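Local coordinates for protein 5-carboxymethyl-2-hydroxymuconate semialdehyde dehydrogenase (Thermus thermophilus, PDB 2D4E) that probably catalyses the NAD-dependent oxidation of 5-carboxymethyl-2-hydroxymuconate semialdehyde to the corresponding carboxylic acid, as a member of the aldehyde dehydrogenase family, at residues 85-89 / 136-140; 181-185 / 485-489. All blocks are in the same frame, centred on the assembly; numbering follows the deposited sequence.

Interaction 1 (85-89 / 136-140)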
ATOM      1  N   ALA C  85     -20.985  -6.756   2.495  1.00 17.02           N
ATOM      2  CA  ALA C  85     -20.132  -6.971   1.331  1.00 20.35           C
ATOM      3  C   ALA C  85     -20.170  -8.429   0.899  1.00 21.73           C
ATOM      4  O   ALA C  85     -20.141  -8.728  -0.286  1.00 22.59           O
ATOM      5  CB  ALA C  85     -18.701  -6.547   1.636  1.00 12.48           C
ATOM      6  N   LYS C  86     -20.240  -9.331   1.868  1.00 24.43           N
ATOM      7  CA  LYS C  86     -20.289 -10.755   1.579  1.00 26.30           C
ATOM      8  C   LYS C  86     -21.530 -11.078   0.748  1.00 26.73           C
ATOM      9  O   LYS C  86     -21.494 -11.939  -0.135  1.00 22.41           O
ATOM     10  CB  LYS C  86     -20.316 -11.551   2.884  1.00 33.40           C
ATOM     11  CG  LYS C  86     -20.392 -13.057   2.701  1.00 39.69           C
ATOM     12  CD  LYS C  86     -20.448 -13.764   4.048  1.00 48.91           C
ATOM     13  CE  LYS C  86     -20.522 -15.276   3.891  1.00 49.38           C
ATOM     14  NZ  LYS C  86     -20.495 -15.938   5.224  1.00 53.70           N
ATOM     15  N   GLU C  87     -22.624 -10.377   1.028  1.00 20.09           N
ATOM     16  CA  GLU C  87     -23.867 -10.598   0.302  1.00 21.17           C
ATOM     17  C   GLU C  87     -23.799 -10.014  -1.110  1.00 24.05           C
ATOM     18  O   GLU C  87     -24.340 -10.600  -2.050  1.00 24.25           O
ATOM     19  CB  GLU C  87     -25.047  -9.992   1.071  1.00 18.30           C
ATOM     20  CG  GLU C  87     -26.399 -10.122   0.374  1.00 25.74           C
ATOM     21  CD  GLU C  87     -26.895 -11.562   0.258  1.00 32.37           C
ATOM     22  OE1 GLU C  87     -28.048 -11.748  -0.189  1.00 35.09           O
ATOM     23  OE2 GLU C  87     -26.146 -12.503   0.609  1.00 31.50           O
ATOM     24  N   ARG C  88     -23.143  -8.864  -1.266  1.00 20.40           N
ATOM     25  CA  ARG C  88     -23.020  -8.264  -2.591  1.00 19.01           C
ATOM     26  C   ARG C  88     -22.104  -9.167  -3.407  1.00 22.24           C
ATOM     27  O   ARG C  88     -22.288  -9.338  -4.613  1.00 20.76           O
ATOM     28  CB  ARG C  88     -22.429  -6.851  -2.512  1.00 22.80           C
ATOM     29  CG  ARG C  88     -23.299  -5.851  -1.762  1.00 18.03           C
ATOM     30  CD  ARG C  88     -22.991  -4.419  -2.183  1.00 20.75           C
ATOM     31  NE  ARG C  88     -21.594  -4.043  -1.979  1.00 16.46           N
ATOM     32  CZ  ARG C  88     -21.066  -3.729  -0.802  1.00 21.69           C
ATOM     33  NH1 ARG C  88     -21.817  -3.734   0.292  1.00 20.76           N
ATOM     34  NH2 ARG C  88     -19.785  -3.400  -0.720  1.00 20.65           N
ATOM     35  N   LYS C  89     -21.116  -9.752  -2.735  1.00 22.44           N
ATOM     36  CA  LYS C  89     -20.191 -10.663  -3.392  1.00 25.50           C
ATOM     37  C   LYS C  89     -20.989 -11.850  -3.937  1.00 25.29           C
ATOM     38  O   LYS C  89     -20.752 -12.311  -5.056  1.00 24.61           O
ATOM     39  CB  LYS C  89     -19.138 -11.161  -2.398  1.00 20.90           C
ATOM     40  CG  LYS C  89     -18.250 -12.286  -2.931  1.00 25.80           C
ATOM     41  CD  LYS C  89     -17.265 -12.767  -1.870  1.00 20.21           C
ATOM     42  CE  LYS C  89     -16.324 -13.808  -2.445  1.00 31.75           C
ATOM     43  NZ  LYS C  89     -15.217 -14.174  -1.515  1.00 29.10           N
ATOM     44  N   ALA C 136     -16.123  -9.259  -7.580  1.00 19.75           N
ATOM     45  CA  ALA C 136     -16.828  -9.898  -6.480  1.00 20.33           C
ATOM     46  C   ALA C 136     -15.857 -10.048  -5.311  1.00 21.23           C
ATOM     47  O   ALA C 136     -16.248  -9.957  -4.145  1.00 21.54           O
ATOM     48  CB  ALA C 136     -17.351 -11.272  -6.912  1.00 17.33           C
ATOM     49  N   GLU C 137     -14.585 -10.263  -5.636  1.00 18.18           N
ATOM     50  CA  GLU C 137     -13.548 -10.442  -4.621  1.00 23.76           C
ATOM     51  C   GLU C 137     -13.023  -9.140  -3.999  1.00 21.41           C
ATOM     52  O   GLU C 137     -12.246  -9.188  -3.044  1.00 25.36           O
ATOM     53  CB  GLU C 137     -12.368 -11.231  -5.206  1.00 24.34           C
ATOM     54  CG  GLU C 137     -12.722 -12.620  -5.737  1.00 34.02           C
ATOM     55  CD  GLU C 137     -13.366 -13.529  -4.690  1.00 43.65           C
ATOM     56  OE1 GLU C 137     -12.869 -13.575  -3.541  1.00 43.82           O
ATOM     57  OE2 GLU C 137     -14.364 -14.215  -5.023  1.00 44.22           O
ATOM     58  N   TYR C 138     -13.426  -7.989  -4.536  1.00 18.22           N
ATOM     59  CA  TYR C 138     -12.983  -6.703  -3.985  1.00 15.58           C
ATOM     60  C   TYR C 138     -14.047  -6.074  -3.075  1.00 18.77           C
ATOM     61  O   TYR C 138     -13.752  -5.166  -2.295  1.00 16.01           O
ATOM     62  CB  TYR C 138     -12.628  -5.717  -5.107  1.00 13.65           C
ATOM     63  CG  TYR C 138     -11.332  -6.034  -5.822  1.00 15.55           C
ATOM     64  CD1 TYR C 138     -11.253  -7.087  -6.726  1.00 23.07           C
ATOM     65  CD2 TYR C 138     -10.175  -5.303  -5.561  1.00 14.40           C
ATOM     66  CE1 TYR C 138     -10.048  -7.412  -7.356  1.00 21.03           C
ATOM     67  CE2 TYR C 138      -8.967  -5.616  -6.180  1.00 19.55           C
ATOM     68  CZ  TYR C 138      -8.911  -6.674  -7.076  1.00 22.84           C
ATOM     69  OH  TYR C 138      -7.722  -6.997  -7.686  1.00 26.24           O
ATOM     70  N   ALA C 139     -15.281  -6.562  -3.180  1.00 16.29           N
ATOM     71  CA  ALA C 139     -16.384  -6.042  -2.379  1.00 19.10           C
ATOM     72  C   ALA C 139     -16.071  -6.002  -0.878  1.00 18.86           C
ATOM     73  O   ALA C 139     -16.328  -4.998  -0.207  1.00 18.59           O
ATOM     74  CB  ALA C 139     -17.651  -6.873  -2.633  1.00 18.95           C
ATOM     75  N   GLU C 140     -15.501  -7.083  -0.357  1.00 17.36           N
ATOM     76  CA  GLU C 140     -15.169  -7.162   1.063  1.00 21.64           C
ATOM     77  C   GLU C 140     -13.947  -6.350   1.499  1.00 22.06           C
ATOM     78  O   GLU C 140     -13.604  -6.328   2.684  1.00 16.33           O
ATOM     79  CB  GLU C 140     -14.976  -8.623   1.466  1.00 21.69           C
ATOM     80  CG  GLU C 140     -16.264  -9.423   1.505  1.00 28.76           C
ATOM     81  CD  GLU C 140     -16.022 -10.912   1.650  1.00 40.96           C
ATOM     82  OE1 GLU C 140     -16.991 -11.645   1.943  1.00 48.08           O
ATOM     83  OE2 GLU C 140     -14.863 -11.351   1.463  1.00 49.07           O
TER
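Lys89 lays its whole side chain across the turn that begins at Ala136: its inner carbons run over Ala136 O and its outer end meets the Glu137 carboxylate. CB and CG pass over the backbone carbonyl of Ala136, with Lys89 CG 3.3 Å from Ala136 O. CG stands opposite the backbone N (chi1 171°) and the remaining torsions are extended, which carries the chain past Ala136 O to Glu137. CD passes between Ala136 O and the carboxylate of Glu140. Lys89 CE lies 3.3 Å from Glu137 OE2, and Lys89 NZ forms a tentative salt bridge with Glu137 OE1 at 3.2 Å, the position of OE1 being less sure. The contact joins the first turn of helix 85-101 to the loop that follows helix 118-136 in this aldehyde dehydrogenase fold. Shortened to an alanine here, the side chain would no longer cover Ala136 O, and Glu137 is likely to lose its cationic mate. At the other end of the contact, Ala85 CB sits 3.4 Å from Ala139 O and 3.8 Å from Glu140 CG. The Glu140 side chain runs alongside Lys86, Glu140 OE1 3.4 Å from Lys86 CA, while Glu140 OE2 is 4.1 Å from Lys89 NZ, beyond a salt bridge. Arg88 NH2 comes near Ala139 O, but its hydrogen bond goes to Ala188 O, and Ala85 N bonds Asp151 OD1 of the third subunit.

Interaction 2 (181-185 / 485-489)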
ATOM      1  N   TRP C 181     -18.014  -3.770 -17.429  1.00 13.01           N
ATOM      2  CA  TRP C 181     -16.726  -3.265 -16.952  1.00 16.06           C
ATOM      3  C   TRP C 181     -16.955  -2.186 -15.879  1.00 15.94           C
ATOM      4  O   TRP C 181     -16.136  -2.012 -14.976  1.00 16.13           O
ATOM      5  CB  TRP C 181     -15.942  -2.658 -18.125  1.00 17.14           C
ATOM      6  CG  TRP C 181     -14.586  -2.075 -17.775  1.00 14.68           C
ATOM      7  CD1 TRP C 181     -14.140  -0.812 -18.061  1.00 14.25           C
ATOM      8  CD2 TRP C 181     -13.502  -2.740 -17.112  1.00 12.64           C
ATOM      9  NE1 TRP C 181     -12.853  -0.655 -17.618  1.00 13.63           N
ATOM     10  CE2 TRP C 181     -12.435  -1.820 -17.031  1.00  9.61           C
ATOM     11  CE3 TRP C 181     -13.331  -4.028 -16.575  1.00 13.48           C
ATOM     12  CZ2 TRP C 181     -11.208  -2.142 -16.437  1.00 14.54           C
ATOM     13  CZ3 TRP C 181     -12.109  -4.348 -15.983  1.00 18.19           C
ATOM     14  CH2 TRP C 181     -11.065  -3.409 -15.918  1.00 14.49           C
ATOM     15  N   ARG C 182     -18.072  -1.472 -15.982  1.00 12.32           N
ATOM     16  CA  ARG C 182     -18.395  -0.405 -15.032  1.00 17.71           C
ATOM     17  C   ARG C 182     -19.439  -0.835 -13.998  1.00 20.26           C
ATOM     18  O   ARG C 182     -19.378  -0.442 -12.825  1.00 17.64           O
ATOM     19  CB  ARG C 182     -18.923   0.814 -15.786  1.00 17.28           C
ATOM     20  CG  ARG C 182     -18.063   1.235 -16.971  1.00 19.54           C
ATOM     21  CD  ARG C 182     -16.724   1.824 -16.545  1.00 12.81           C
ATOM     22  NE  ARG C 182     -16.239   2.737 -17.579  1.00 19.65           N
ATOM     23  CZ  ARG C 182     -15.547   3.847 -17.340  1.00 19.91           C
ATOM     24  NH1 ARG C 182     -15.231   4.181 -16.095  1.00 17.83           N
ATOM     25  NH2 ARG C 182     -15.168   4.619 -18.350  1.00 17.45           N
ATOM     26  N   ILE C 183     -20.400  -1.636 -14.447  1.00 17.39           N
ATOM     27  CA  ILE C 183     -21.461  -2.124 -13.583  1.00 14.38           C
ATOM     28  C   ILE C 183     -20.932  -2.983 -12.442  1.00 14.77           C
ATOM     29  O   ILE C 183     -21.331  -2.816 -11.291  1.00 16.91           O
ATOM     30  CB  ILE C 183     -22.481  -2.955 -14.388  1.00 14.02           C
ATOM     31  CG1 ILE C 183     -23.129  -2.076 -15.467  1.00 14.40           C
ATOM     32  CG2 ILE C 183     -23.525  -3.549 -13.445  1.00  9.92           C
ATOM     33  CD1 ILE C 183     -23.923  -2.864 -16.501  1.00 12.57           C
ATOM     34  N   ALA C 184     -20.033  -3.903 -12.765  1.00 10.78           N
ATOM     35  CA  ALA C 184     -19.466  -4.797 -11.767  1.00 12.80           C
ATOM     36  C   ALA C 184     -18.805  -4.043 -10.607  1.00 14.93           C
ATOM     37  O   ALA C 184     -19.124  -4.283  -9.445  1.00 18.05           O
ATOM     38  CB  ALA C 184     -18.471  -5.752 -12.431  1.00 14.90           C
ATOM     39  N   PRO C 185     -17.871  -3.122 -10.902  1.00 14.35           N
ATOM     40  CA  PRO C 185     -17.272  -2.423  -9.763  1.00 13.79           C
ATOM     41  C   PRO C 185     -18.281  -1.544  -9.022  1.00 15.83           C
ATOM     42  O   PRO C 185     -18.275  -1.484  -7.795  1.00 16.51           O
ATOM     43  CB  PRO C 185     -16.127  -1.622 -10.401  1.00 16.00           C
ATOM     44  CG  PRO C 185     -16.564  -1.436 -11.832  1.00 13.02           C
ATOM     45  CD  PRO C 185     -17.191  -2.771 -12.162  1.00 15.88           C
ATOM     46  N   ARG C 485      -8.994   6.020 -13.483  1.00 21.00           N
ATOM     47  CA  ARG C 485      -8.618   4.664 -13.841  1.00 19.77           C
ATOM     48  C   ARG C 485      -9.629   3.637 -13.360  1.00 21.33           C
ATOM     49  O   ARG C 485     -10.347   3.862 -12.387  1.00 20.45           O
ATOM     50  CB  ARG C 485      -7.244   4.337 -13.254  1.00 17.23           C
ATOM     51  CG  ARG C 485      -6.099   5.176 -13.814  1.00 16.64           C
ATOM     52  CD  ARG C 485      -5.648   4.684 -15.187  1.00 12.83           C
ATOM     53  NE  ARG C 485      -4.548   5.498 -15.698  1.00 14.57           N
ATOM     54  CZ  ARG C 485      -4.698   6.658 -16.337  1.00 14.09           C
ATOM     55  NH1 ARG C 485      -5.909   7.153 -16.563  1.00 18.86           N
ATOM     56  NH2 ARG C 485      -3.631   7.335 -16.739  1.00 14.85           N
ATOM     57  N   GLU C 486      -9.689   2.519 -14.076  1.00 19.76           N
ATOM     58  CA  GLU C 486     -10.556   1.398 -13.731  1.00 21.45           C
ATOM     59  C   GLU C 486      -9.592   0.240 -13.474  1.00 21.34           C
ATOM     60  O   GLU C 486      -8.415   0.317 -13.848  1.00 19.57           O
ATOM     61  CB  GLU C 486     -11.490   1.030 -14.893  1.00 14.03           C
ATOM     62  CG  GLU C 486     -12.683   1.960 -15.094  1.00 12.73           C
ATOM     63  CD  GLU C 486     -13.712   1.866 -13.972  1.00 15.20           C
ATOM     64  OE1 GLU C 486     -13.641   0.928 -13.154  1.00 19.04           O
ATOM     65  OE2 GLU C 486     -14.608   2.726 -13.914  1.00 17.79           O
ATOM     66  N   GLY C 487     -10.081  -0.820 -12.838  1.00 19.03           N
ATOM     67  CA  GLY C 487      -9.231  -1.966 -12.563  1.00 18.15           C
ATOM     68  C   GLY C 487      -8.890  -2.152 -11.094  1.00 20.66           C
ATOM     69  O   GLY C 487      -8.222  -1.306 -10.497  1.00 22.52           O
ATOM     70  N   GLY C 488      -9.348  -3.261 -10.515  1.00 17.46           N
ATOM     71  CA  GLY C 488      -9.077  -3.557  -9.117  1.00 21.88           C
ATOM     72  C   GLY C 488      -9.257  -2.410  -8.130  1.00 22.33           C
ATOM     73  O   GLY C 488     -10.295  -1.748  -8.103  1.00 22.37           O
ATOM     74  N   THR C 489      -8.235  -2.173  -7.317  1.00 22.85           N
ATOM     75  CA  THR C 489      -8.276  -1.112  -6.319  1.00 23.01           C
ATOM     76  C   THR C 489      -8.290   0.295  -6.917  1.00 22.40           C
ATOM     77  O   THR C 489      -8.746   1.238  -6.273  1.00 20.58           O
ATOM     78  CB  THR C 489      -7.075  -1.217  -5.362  1.00 24.42           C
ATOM     79  OG1 THR C 489      -5.857  -1.126  -6.114  1.00 36.57           O
ATOM     80  CG2 THR C 489      -7.105  -2.534  -4.621  1.00 21.63           C
TER
HETATM   81  O   HOH W   1     -13.390  -1.732 -14.054  1.00 18.83           O
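Trp181 meets Glu486 along the NE1-CE2-CZ2 side of its indole: Trp181 NE1 lies 3.5 Å from Glu486 CB, and Trp181 CZ2 is 4.0 Å from Gly487 N. The N-H itself is used by Glu271 OE2, to which NE1 is hydrogen-bonded. With chi1 at 179°, CG stands opposite the backbone N and the indole extends toward 485-489, where it and the Glu486 side chain run antiparallel. A water 3.0 Å above the ring plane, over its centre, donates to both Trp181 O, at 2.9 Å, and Glu486 OE1, at 2.8 Å, tying the helix backbone to the carboxylate. Arg182 follows with a salt bridge, NH1 to Glu486 OE2 at 2.7 Å. The N-H...O angle of 135° shows a bent bond, and OE2 is met on its anti side with the guanidinium and carboxylate planes 81° apart, so this is a single-point grip. Ser269 OG also bonds Arg182 NH1, while Glu271 and Thr248 take NH2. Pro185 CG touches Glu486 OE1 at 4.0 Å. Strand 267-271 edges a five-stranded parallel sheet whose 3-2-1-4-5 order is consistent with a Rossmann-type NAD-binding domain, and Trp181 lies about 6 Å from NAD. The buried Glu486 thus sits between helix 175-188, strand 267-271 and helix 488-495, whose Tyr495 OH bonds OE2, while helix 118-136 packs against Trp181 and Pro185.

Interaction 1 comes wholly earlier in the chain than interaction 2, yet their centres are only 13 Å apart, both within the aldehyde dehydrogenase fold. They touch directly where Tyr138 CE2 packs 3.6 Å from Gly488 CA, as the chain leads into helix 488-495. Helix 118-136 connects them: the region where it runs out includes Ala136 of interaction 1, and its Tyr135 packs on Pro185 in interaction 2. Interaction 1 lies about 24 Å from the chain centre and borders other subunits, whereas the centre of the buried interaction 2 is about 12 Å from that point, with the Trp181 side chain about 6 Å from bound NAD. The pair therefore spans from the subunit boundary to the surroundings of the cofactor.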